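PDB 2X5N: 26S proteasome regulatory subunit rpn10 from Schizosaccharomyces pombe, which binds K48-linked polyubiquitin and protects ubiquitin chains from disassembly by deubiquitinating enzymes, thereby promoting protein degradation. Local coordinates for residues L50-D55 and Q59-L64; I7-S12 and S73-L78; V168-S173 and D179-S184; D30-I35 and V110-S115. All coordinates share one frame; numbering follows the deposited sequence. Where two conformers were deposited one is given.

Contact 1: L50-D55 and Q59-L64; sequences LMTIGD and QVLSTL
The flat groups that meet between Thr52 and Gln59, and between Leu50 and Leu61, are peptide units. The Gln59 carbonyl receives Thr52 N in its own plane, its O 2.9 Å from that nitrogen, and Met51 CA adds a CA-H...O contact to the same oxygen. The Leu50 carbonyl is gripped twice: its O accepts from Leu61 N at 2.8 Å and from Ser62 N at 3.1 Å, both donors tilted out of the carbonyl plane. Two successive residues facing one make a classic beta bulge in the antiparallel hairpin of strands 47-52 and 60-63, at the margin of the sheet. Thr52 OG1, wedged between its own backbone N and carbonyl carbon (chi1 64°), accepts Gln59 N at 2.9 Å, while Thr52 CG2 meets Leu61 CD1 at 3.7 Å, the side chains crossing nearly perpendicularly. Leu50 CD2 touches the same Leu61 CD1 at 3.8 Å, beneath helix 68-75; on the other face Met51 CG meets Val60 CG2. With an alanine replacing Thr52, Gln59 N would probably be left, across this hairpin, with its weak backbone bond, and a gap would open beside Leu61. Polar backbone pairing thus fixes the register, and the bulge brings Leu61 into the apolar face with Leu50.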
# COMPACT_ATOMS: atom_id res chain seq x y z
N LEU A 50 -9.16 -2.03 -0.49
CA LEU A 50 -8.68 -0.67 -0.43
C LEU A 50 -8.94 -0.10 0.96
O LEU A 50 -10.06 -0.18 1.48
CB LEU A 50 -9.37 0.21 -1.48
CG LEU A 50 -8.91 1.65 -1.54
CD1 LEU A 50 -7.45 1.73 -1.96
CD2 LEU A 50 -9.78 2.47 -2.49
N MET A 51 -7.91 0.49 1.54
CA MET A 51 -8.00 1.18 2.81
C MET A 51 -7.29 2.51 2.72
O MET A 51 -6.38 2.68 1.91
CB MET A 51 -7.25 0.41 3.91
CG MET A 51 -7.96 -0.74 4.48
SD MET A 51 -6.93 -1.49 5.75
CE MET A 51 -6.66 -0.16 6.90
N THR A 52 -7.69 3.43 3.57
CA THR A 52 -6.91 4.63 3.84
C THR A 52 -6.09 4.48 5.12
O THR A 52 -6.40 3.64 5.98
CB THR A 52 -7.82 5.83 4.07
OG1 THR A 52 -8.60 5.58 5.25
CG2 THR A 52 -8.72 6.09 2.89
N ILE A 53 -5.06 5.31 5.26
CA ILE A 53 -4.35 5.41 6.54
C ILE A 53 -4.32 6.82 7.09
O ILE A 53 -3.80 7.04 8.18
CB ILE A 53 -2.95 4.81 6.51
CG1 ILE A 53 -2.02 5.62 5.60
CG2 ILE A 53 -3.00 3.37 6.05
CD1 ILE A 53 -0.54 5.32 5.79
N GLY A 54 -4.95 7.75 6.40
CA GLY A 54 -4.94 9.14 6.81
C GLY A 54 -6.28 9.64 7.27
O GLY A 54 -7.14 8.87 7.76
N ASP A 55 -6.44 10.96 7.20
CA ASP A 55 -7.63 11.55 7.79
C ASP A 55 -7.89 11.12 9.22
O ASP A 55 -9.03 10.89 9.59
CB ASP A 55 -8.84 11.62 6.83
CG ASP A 55 -9.95 12.52 7.30
OD1 ASP A 55 -9.70 13.46 8.09
OD2 ASP A 55 -11.09 12.25 6.84
N GLN A 59 -9.55 3.66 7.26
CA GLN A 59 -10.88 3.20 6.91
C GLN A 59 -10.79 2.13 5.84
O GLN A 59 -10.02 2.27 4.92
CB GLN A 59 -11.69 4.34 6.30
CG GLN A 59 -11.77 5.59 7.09
CD GLN A 59 -12.60 5.43 8.33
OE1 GLN A 59 -13.72 4.91 8.27
NE2 GLN A 59 -12.09 5.90 9.46
N VAL A 60 -11.61 1.09 5.93
CA VAL A 60 -11.74 0.16 4.84
C VAL A 60 -12.73 0.77 3.82
O VAL A 60 -13.89 1.00 4.14
CB VAL A 60 -12.22 -1.23 5.30
CG1 VAL A 60 -12.41 -2.14 4.10
CG2 VAL A 60 -11.25 -1.81 6.31
N LEU A 61 -12.24 1.08 2.63
CA LEU A 61 -13.05 1.66 1.56
C LEU A 61 -13.69 0.62 0.65
O LEU A 61 -14.79 0.82 0.17
CB LEU A 61 -12.20 2.60 0.70
CG LEU A 61 -11.62 3.84 1.38
CD1 LEU A 61 -10.96 4.75 0.33
CD2 LEU A 61 -12.65 4.58 2.23
N SER A 62 -12.97 -0.45 0.38
CA SER A 62 -13.50 -1.54 -0.42
C SER A 62 -13.01 -2.84 0.13
O SER A 62 -11.82 -3.00 0.39
CB SER A 62 -13.04 -1.45 -1.88
OG SER A 62 -13.58 -2.53 -2.62
N THR A 63 -13.94 -3.77 0.31
CA THR A 63 -13.54 -5.13 0.63
C THR A 63 -12.91 -5.78 -0.62
O THR A 63 -12.86 -5.18 -1.69
CB THR A 63 -14.71 -5.95 1.15
OG1 THR A 63 -15.79 -5.88 0.21
CG2 THR A 63 -15.17 -5.43 2.53
N LEU A 64 -12.41 -6.99 -0.45
CA LEU A 64 -11.67 -7.67 -1.50
C LEU A 64 -12.53 -7.87 -2.74
O LEU A 64 -13.68 -8.32 -2.67
CB LEU A 64 -11.16 -9.00 -0.97
CG LEU A 64 -10.05 -8.86 0.08
CD1 LEU A 64 -9.87 -10.16 0.86
CD2 LEU A 64 -8.71 -8.47 -0.53

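Contact 2: I7-S12 and S73-L78; sequences ILIDNS and SAMHDL
Ile9, ending strand 3-9, and Asn11 just beyond it face Met75 and Leu78, the two ends of a type II beta turn starting on the last residue of helix 68-75, with Asn11 CA and Leu78 CA 8.2 Å apart. The Ile9 side chain reaches outward with CG1 between the backbone N and the carbonyl carbon (chi1 59°) and then runs extended, which brings CD1 against two partners: Met75 SD at 3.9 Å and Leu78 CD2 at 4.0 Å. Ile9 and Leu78 meet tip to tip, whereas Met75 comes in obliquely on a chain bent at its thioether. Asn11 crosses Leu78 at about a right angle, ND2 lying 3.9 Å from Leu78 CD2; ND2 bonds to Pro79 O, and OD1 takes a weak bond from Gly54 N. Behind this packing Asp10 OD1 accepts Ser12 N at 2.9 Å, an Asx turn, and also Ser12 OG at 2.9 Å, while its OD2 is bonded to Ser115 OG and Gly114 N. In metal-binding VWA domains the Asp-x-Ser of the metal-ion-dependent adhesion site stands at this strand end; here protein donors engage the carboxylate. No hydrogen bond spans the two segments, and apolar contact carries the join of turn to strand.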
# COMPACT_ATOMS: atom_id res chain seq x y z
N ILE A 7 -4.55 -2.75 -0.35
CA ILE A 7 -3.84 -1.56 -0.80
C ILE A 7 -4.23 -0.39 0.11
O ILE A 7 -5.40 -0.08 0.25
CB ILE A 7 -4.12 -1.25 -2.30
CG1 ILE A 7 -3.73 -2.45 -3.18
CG2 ILE A 7 -3.35 -0.02 -2.68
CD1 ILE A 7 -4.16 -2.39 -4.61
N LEU A 8 -3.23 0.20 0.74
CA LEU A 8 -3.41 1.24 1.74
C LEU A 8 -2.91 2.55 1.17
O LEU A 8 -1.71 2.70 0.88
CB LEU A 8 -2.60 0.91 3.00
CG LEU A 8 -3.28 -0.01 4.02
CD1 LEU A 8 -3.82 -1.30 3.38
CD2 LEU A 8 -2.32 -0.36 5.15
N ILE A 9 -3.82 3.50 1.02
CA ILE A 9 -3.48 4.82 0.50
C ILE A 9 -3.34 5.82 1.63
O ILE A 9 -4.06 5.77 2.63
CB ILE A 9 -4.49 5.33 -0.57
CG1 ILE A 9 -5.93 5.45 -0.05
CG2 ILE A 9 -4.40 4.43 -1.80
CD1 ILE A 9 -6.81 6.15 -1.01
N ASP A 10 -2.38 6.71 1.47
CA ASP A 10 -2.17 7.82 2.38
C ASP A 10 -3.04 8.98 1.90
O ASP A 10 -2.82 9.55 0.82
CB ASP A 10 -0.68 8.16 2.42
CG ASP A 10 -0.30 9.18 3.48
OD1 ASP A 10 -1.17 9.95 3.93
OD2 ASP A 10 0.90 9.20 3.85
N ASN A 11 -4.07 9.30 2.69
CA ASN A 11 -4.91 10.49 2.44
C ASN A 11 -4.74 11.52 3.55
O ASN A 11 -5.70 12.21 3.90
CB ASN A 11 -6.38 10.12 2.26
CG ASN A 11 -6.98 9.52 3.50
OD1 ASN A 11 -6.31 8.80 4.23
ND2 ASN A 11 -8.27 9.78 3.73
N SER A 12 -3.52 11.63 4.09
CA SER A 12 -3.21 12.68 5.07
C SER A 12 -2.98 14.03 4.40
O SER A 12 -2.83 14.13 3.18
CB SER A 12 -1.98 12.31 5.90
OG SER A 12 -0.79 12.51 5.17
N SER A 73 -15.25 4.30 -7.04
CA SER A 73 -16.44 4.83 -6.39
C SER A 73 -16.18 5.16 -4.92
O SER A 73 -16.68 6.16 -4.42
CB SER A 73 -17.60 3.85 -6.46
OG SER A 73 -17.99 3.67 -7.80
N ALA A 74 -15.39 4.32 -4.23
CA ALA A 74 -15.15 4.53 -2.80
C ALA A 74 -14.22 5.72 -2.56
O ALA A 74 -14.29 6.36 -1.51
CB ALA A 74 -14.59 3.27 -2.14
N MET A 75 -13.33 6.00 -3.51
CA MET A 75 -12.42 7.14 -3.37
C MET A 75 -13.08 8.46 -3.75
O MET A 75 -12.57 9.52 -3.43
CB MET A 75 -11.15 6.95 -4.19
CG MET A 75 -10.23 5.88 -3.63
SD MET A 75 -8.63 5.79 -4.46
CE MET A 75 -9.07 4.88 -5.94
N HIS A 76 -14.21 8.41 -4.45
CA HIS A 76 -14.86 9.64 -4.85
C HIS A 76 -15.30 10.39 -3.62
O HIS A 76 -15.94 9.80 -2.73
CB HIS A 76 -16.07 9.36 -5.72
CG HIS A 76 -16.66 10.60 -6.30
ND1 HIS A 76 -15.94 11.40 -7.16
CD2 HIS A 76 -17.85 11.21 -6.11
CE1 HIS A 76 -16.68 12.45 -7.50
NE2 HIS A 76 -17.84 12.35 -6.88
N ASP A 77 -15.01 11.68 -3.57
CA ASP A 77 -15.35 12.45 -2.38
C ASP A 77 -14.53 12.26 -1.11
O ASP A 77 -14.91 12.72 -0.05
CB ASP A 77 -16.86 12.73 -2.16
CG ASP A 77 -17.50 13.58 -3.25
OD1 ASP A 77 -16.79 14.31 -3.97
OD2 ASP A 77 -18.74 13.53 -3.36
N LEU A 78 -13.46 11.46 -1.21
CA LEU A 78 -12.68 11.08 -0.04
C LEU A 78 -11.94 12.29 0.49
O LEU A 78 -11.24 12.95 -0.26
CB LEU A 78 -11.66 9.99 -0.40
CG LEU A 78 -10.84 9.45 0.76
CD1 LEU A 78 -11.67 8.59 1.68
CD2 LEU A 78 -9.67 8.64 0.24

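Contact 3: V168-S173 and D179-S184; sequences VSIPPS and DLVNQS
Val168 and Ser184, with CA atoms 7.0 Å apart, and Ile170 and Leu180, at 7.6 Å, pair the last strand with the last helix in reverse order along the chain. This is the closing beta-alpha unit of the VWA domain's alpha/beta fold: strand 166-170 is an outermost strand of the sheet, and helix 177-182 returns over it. Both valine branches rest on Ser184, Val168 CG1 lying 3.8 Å from Ser184 CB and Val168 CG2 3.7 Å from Ser184 OG. Further along, Ile170 places CG2 3.8 Å from Leu180 CD1, the side chains slanting across each other, a contact that is provisional because it belongs to one of two conformers of the isoleucine. The same Leu180 CD1 also lies near Ser173 OG, whose polar partner is Gln175 N. Val181 sits more loosely between the two strand side chains, its CG2 4.5 Å from Val168 CG1. Its other neighbours, Thr31 and Met34 of helix 24-42 and Ile141 of strand 136-143, tie this corner to the rest of the domain. Where the helix runs out, Val181 O accepts both Ser184 N and Ser184 OG, the hydroxyl coming in the carbonyl plane on a lone pair, 2.7 Å from that oxygen.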
# COMPACT_ATOMS: atom_id res chain seq x y z
N VAL A 168 10.05 0.54 -1.95
CA VAL A 168 10.23 1.29 -3.19
C VAL A 168 10.19 2.76 -2.77
O VAL A 168 9.14 3.28 -2.37
CB VAL A 168 9.14 0.97 -4.22
CG1 VAL A 168 9.27 1.85 -5.47
CG2 VAL A 168 9.15 -0.53 -4.56
N SER A 169 11.32 3.45 -2.90
CA SER A 169 11.45 4.82 -2.41
C SER A 169 11.65 5.71 -3.62
O SER A 169 12.62 5.51 -4.35
CB SER A 169 12.67 4.92 -1.49
OG SER A 169 12.55 4.05 -0.39
N ILE A 170 10.77 6.68 -3.82
CA ILE A 170 10.81 7.48 -5.03
C ILE A 170 10.83 8.94 -4.65
O ILE A 170 9.84 9.44 -4.12
CB ILE A 170 9.57 7.26 -5.88
CG1 ILE A 170 9.42 5.78 -6.25
CG2 ILE A 170 9.62 8.12 -7.14
CD1 ILE A 170 10.53 5.24 -7.10
N PRO A 171 11.95 9.63 -4.88
CA PRO A 171 12.00 11.08 -4.68
C PRO A 171 11.13 11.93 -5.55
O PRO A 171 10.70 11.44 -6.60
CB PRO A 171 13.49 11.45 -4.69
CG PRO A 171 14.22 10.18 -5.00
CD PRO A 171 13.23 9.09 -5.35
N PRO A 172 10.94 13.20 -5.20
CA PRO A 172 10.28 14.10 -6.13
C PRO A 172 10.86 14.13 -7.52
O PRO A 172 12.07 14.11 -7.57
CB PRO A 172 10.19 15.43 -5.38
CG PRO A 172 10.36 15.07 -3.93
CD PRO A 172 11.25 13.86 -3.92
N SER A 173 10.10 14.18 -8.60
CA SER A 173 10.70 14.29 -9.91
C SER A 173 9.67 14.77 -10.88
O SER A 173 8.49 14.81 -10.54
CB SER A 173 11.30 12.96 -10.35
OG SER A 173 10.39 12.18 -11.09
N ASP A 179 4.49 5.42 -13.30
CA ASP A 179 5.48 4.87 -14.23
C ASP A 179 6.70 4.39 -13.47
O ASP A 179 7.22 3.31 -13.74
CB ASP A 179 5.88 5.92 -15.27
CG ASP A 179 4.74 6.26 -16.22
OD1 ASP A 179 3.92 5.38 -16.51
OD2 ASP A 179 4.66 7.42 -16.67
N LEU A 180 7.18 5.20 -12.54
CA LEU A 180 8.36 4.83 -11.76
C LEU A 180 8.13 3.58 -10.92
O LEU A 180 8.98 2.69 -10.88
CB LEU A 180 8.79 6.01 -10.90
CG LEU A 180 9.32 7.19 -11.73
CD1 LEU A 180 9.38 8.45 -10.89
CD2 LEU A 180 10.70 6.86 -12.31
N VAL A 181 6.99 3.48 -10.26
CA VAL A 181 6.68 2.28 -9.50
C VAL A 181 6.46 1.08 -10.44
O VAL A 181 6.79 -0.07 -10.11
CB VAL A 181 5.48 2.49 -8.55
CG1 VAL A 181 5.20 1.22 -7.78
CG2 VAL A 181 5.76 3.64 -7.58
N ASN A 182 5.88 1.32 -11.60
CA ASN A 182 5.71 0.24 -12.56
C ASN A 182 7.08 -0.32 -12.99
O ASN A 182 7.17 -1.50 -13.33
CB ASN A 182 4.91 0.70 -13.78
CG ASN A 182 4.44 -0.45 -14.65
OD1 ASN A 182 4.00 -1.47 -14.16
ND2 ASN A 182 4.54 -0.28 -15.96
N GLN A 183 8.12 0.51 -12.92
CA GLN A 183 9.49 0.14 -13.29
C GLN A 183 10.28 -0.46 -12.13
O GLN A 183 11.47 -0.77 -12.26
CB GLN A 183 10.23 1.41 -13.79
CG GLN A 183 9.69 1.99 -15.11
CD GLN A 183 10.06 3.46 -15.35
OE1 GLN A 183 11.07 3.96 -14.85
NE2 GLN A 183 9.23 4.16 -16.12
N SER A 184 9.61 -0.59 -10.99
CA SER A 184 10.23 -1.14 -9.78
C SER A 184 9.95 -2.63 -9.66
O SER A 184 9.18 -3.18 -10.44
CB SER A 184 9.68 -0.43 -8.53
OG SER A 184 8.40 -0.93 -8.13

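Contact 4: D30-I35 and V110-S115; sequences DTVHMI and VAFVGS
Phe112 drives its ring from the strand into helix 24-42, between Thr31 and Val32, and here the contact is tight. Its CG stands opposite the carbonyl carbon (chi1 -69°), which carries CZ, CE1 and CE2 to the helix. Thr31 CG2 lies at the ring edge, in the plane, 3.7 Å from Phe112 CZ, and Thr31 CB follows at 3.8 Å from the same CZ. Val32 CG2 approaches obliquely on the other flank of CZ, 3.7 Å from Phe112 CE2. The Thr31 methyl faces the ring while OG1 bonds to Ala27 O, one helical turn back. Cut back to an alanine, Phe112 would probably leave these two methyls without their partner, with a gap between helix and sheet. In the VWA fold, an open alpha/beta sandwich with helices on both faces of a mostly parallel sheet, helix 24-42 follows the first strand and packs over the middle of the sheet; its 30-35 segment runs nearly antiparallel to 110-113 (164°), the two segment axes 10.9 Å apart at closest approach. The looser part lies two residues back along the strand, where Ile35 CG2 and Val110 CG2 approach only to 4.2 Å; Ile7 of the neighbouring strand 3-9 also touches Ile35. The helix's outward side is the solvent side: Asp30 is exposed, and partly exposed His33 stacks its ring on that of Tyr68.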
# COMPACT_ATOMS: atom_id res chain seq x y z
N ASP A 30 -3.18 7.06 -9.26
CA ASP A 30 -2.86 6.40 -10.53
C ASP A 30 -2.02 5.12 -10.31
O ASP A 30 -2.18 4.12 -11.01
CB ASP A 30 -2.10 7.34 -11.47
CG ASP A 30 -2.99 8.43 -12.10
OD1 ASP A 30 -4.17 8.54 -11.74
OD2 ASP A 30 -2.48 9.18 -12.97
N THR A 31 -1.12 5.15 -9.34
CA THR A 31 -0.29 3.99 -9.00
C THR A 31 -1.12 2.82 -8.44
O THR A 31 -0.84 1.65 -8.69
CB THR A 31 0.80 4.41 -8.02
OG1 THR A 31 1.47 5.54 -8.57
CG2 THR A 31 1.78 3.30 -7.81
N VAL A 32 -2.16 3.14 -7.68
CA VAL A 32 -3.06 2.12 -7.15
C VAL A 32 -3.64 1.26 -8.28
O VAL A 32 -3.72 0.03 -8.18
CB VAL A 32 -4.20 2.77 -6.32
CG1 VAL A 32 -5.29 1.74 -5.95
CG2 VAL A 32 -3.63 3.40 -5.05
N HIS A 33 -4.04 1.90 -9.37
CA HIS A 33 -4.66 1.19 -10.47
C HIS A 33 -3.66 0.20 -11.06
O HIS A 33 -4.01 -0.94 -11.41
CB HIS A 33 -5.20 2.17 -11.53
CG HIS A 33 -6.23 1.58 -12.43
ND1 HIS A 33 -7.02 2.34 -13.29
CD2 HIS A 33 -6.66 0.32 -12.62
CE1 HIS A 33 -7.86 1.54 -13.95
NE2 HIS A 33 -7.66 0.29 -13.56
N MET A 34 -2.41 0.62 -11.16
CA MET A 34 -1.36 -0.25 -11.69
C MET A 34 -1.12 -1.47 -10.81
O MET A 34 -1.02 -2.58 -11.32
CB MET A 34 -0.08 0.59 -11.91
CG MET A 34 1.13 -0.17 -12.41
SD MET A 34 2.04 -1.12 -11.17
CE MET A 34 2.62 0.19 -10.10
N ILE A 35 -1.04 -1.27 -9.50
CA ILE A 35 -0.85 -2.36 -8.54
C ILE A 35 -2.04 -3.33 -8.62
O ILE A 35 -1.87 -4.55 -8.67
CB ILE A 35 -0.73 -1.81 -7.11
CG1 ILE A 35 0.52 -0.95 -6.94
CG2 ILE A 35 -0.68 -2.96 -6.09
CD1 ILE A 35 1.81 -1.69 -7.17
N VAL A 110 0.04 -3.66 0.40
CA VAL A 110 0.83 -2.66 -0.35
C VAL A 110 0.43 -1.30 0.20
O VAL A 110 -0.72 -0.92 0.08
CB VAL A 110 0.59 -2.73 -1.88
CG1 VAL A 110 1.38 -1.63 -2.57
CG2 VAL A 110 1.02 -4.08 -2.39
N ALA A 111 1.36 -0.60 0.85
CA ALA A 111 1.05 0.64 1.52
C ALA A 111 1.87 1.80 0.97
O ALA A 111 3.09 1.68 0.79
CB ALA A 111 1.32 0.52 3.02
N PHE A 112 1.21 2.93 0.79
CA PHE A 112 1.86 4.17 0.44
C PHE A 112 2.12 4.99 1.70
O PHE A 112 1.25 5.10 2.56
CB PHE A 112 0.95 5.00 -0.46
CG PHE A 112 0.75 4.44 -1.83
CD1 PHE A 112 1.47 4.93 -2.91
CD2 PHE A 112 -0.18 3.42 -2.05
CE1 PHE A 112 1.25 4.45 -4.19
CE2 PHE A 112 -0.39 2.93 -3.33
CZ PHE A 112 0.31 3.46 -4.40
N VAL A 113 3.32 5.55 1.80
CA VAL A 113 3.67 6.44 2.89
C VAL A 113 4.24 7.73 2.29
O VAL A 113 5.29 7.73 1.66
CB VAL A 113 4.72 5.79 3.81
CG1 VAL A 113 5.18 6.81 4.89
CG2 VAL A 113 4.15 4.52 4.45
N GLY A 114 3.50 8.82 2.50
CA GLY A 114 3.92 10.15 2.07
C GLY A 114 3.90 11.13 3.21
O GLY A 114 3.88 12.35 3.00
N SER A 115 3.99 10.60 4.42
CA SER A 115 3.85 11.37 5.64
C SER A 115 4.77 10.77 6.71
O SER A 115 5.08 9.58 6.67
CB SER A 115 2.42 11.28 6.14
OG SER A 115 2.04 9.93 6.18

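From the N terminus, strand 3-9 opens contact 2, and helix 24-42, which follows it, opens contact 4. Contact 1 then closes a short hairpin nested inside both loops. Contact 2 closes next, at 73-78 where helix 68-75 ends, and contact 4 closes last of the three, at 110-115, so contacts 2 and 4 cross along the chain. They meet where strands 3-9 and 106-113 are neighbours, Leu8 N to Val110 O, and again where Ile9 packs on Val32 of helix 24-42. Contact 3 comes afterwards in series, closing the short connection from strand 166-170 to helix 177-182 at the opposite edge of the sheet from contact 1, their centres about 23 Å apart. Helix 177-182 packs on helix 24-42, joining contacts 3 and 4.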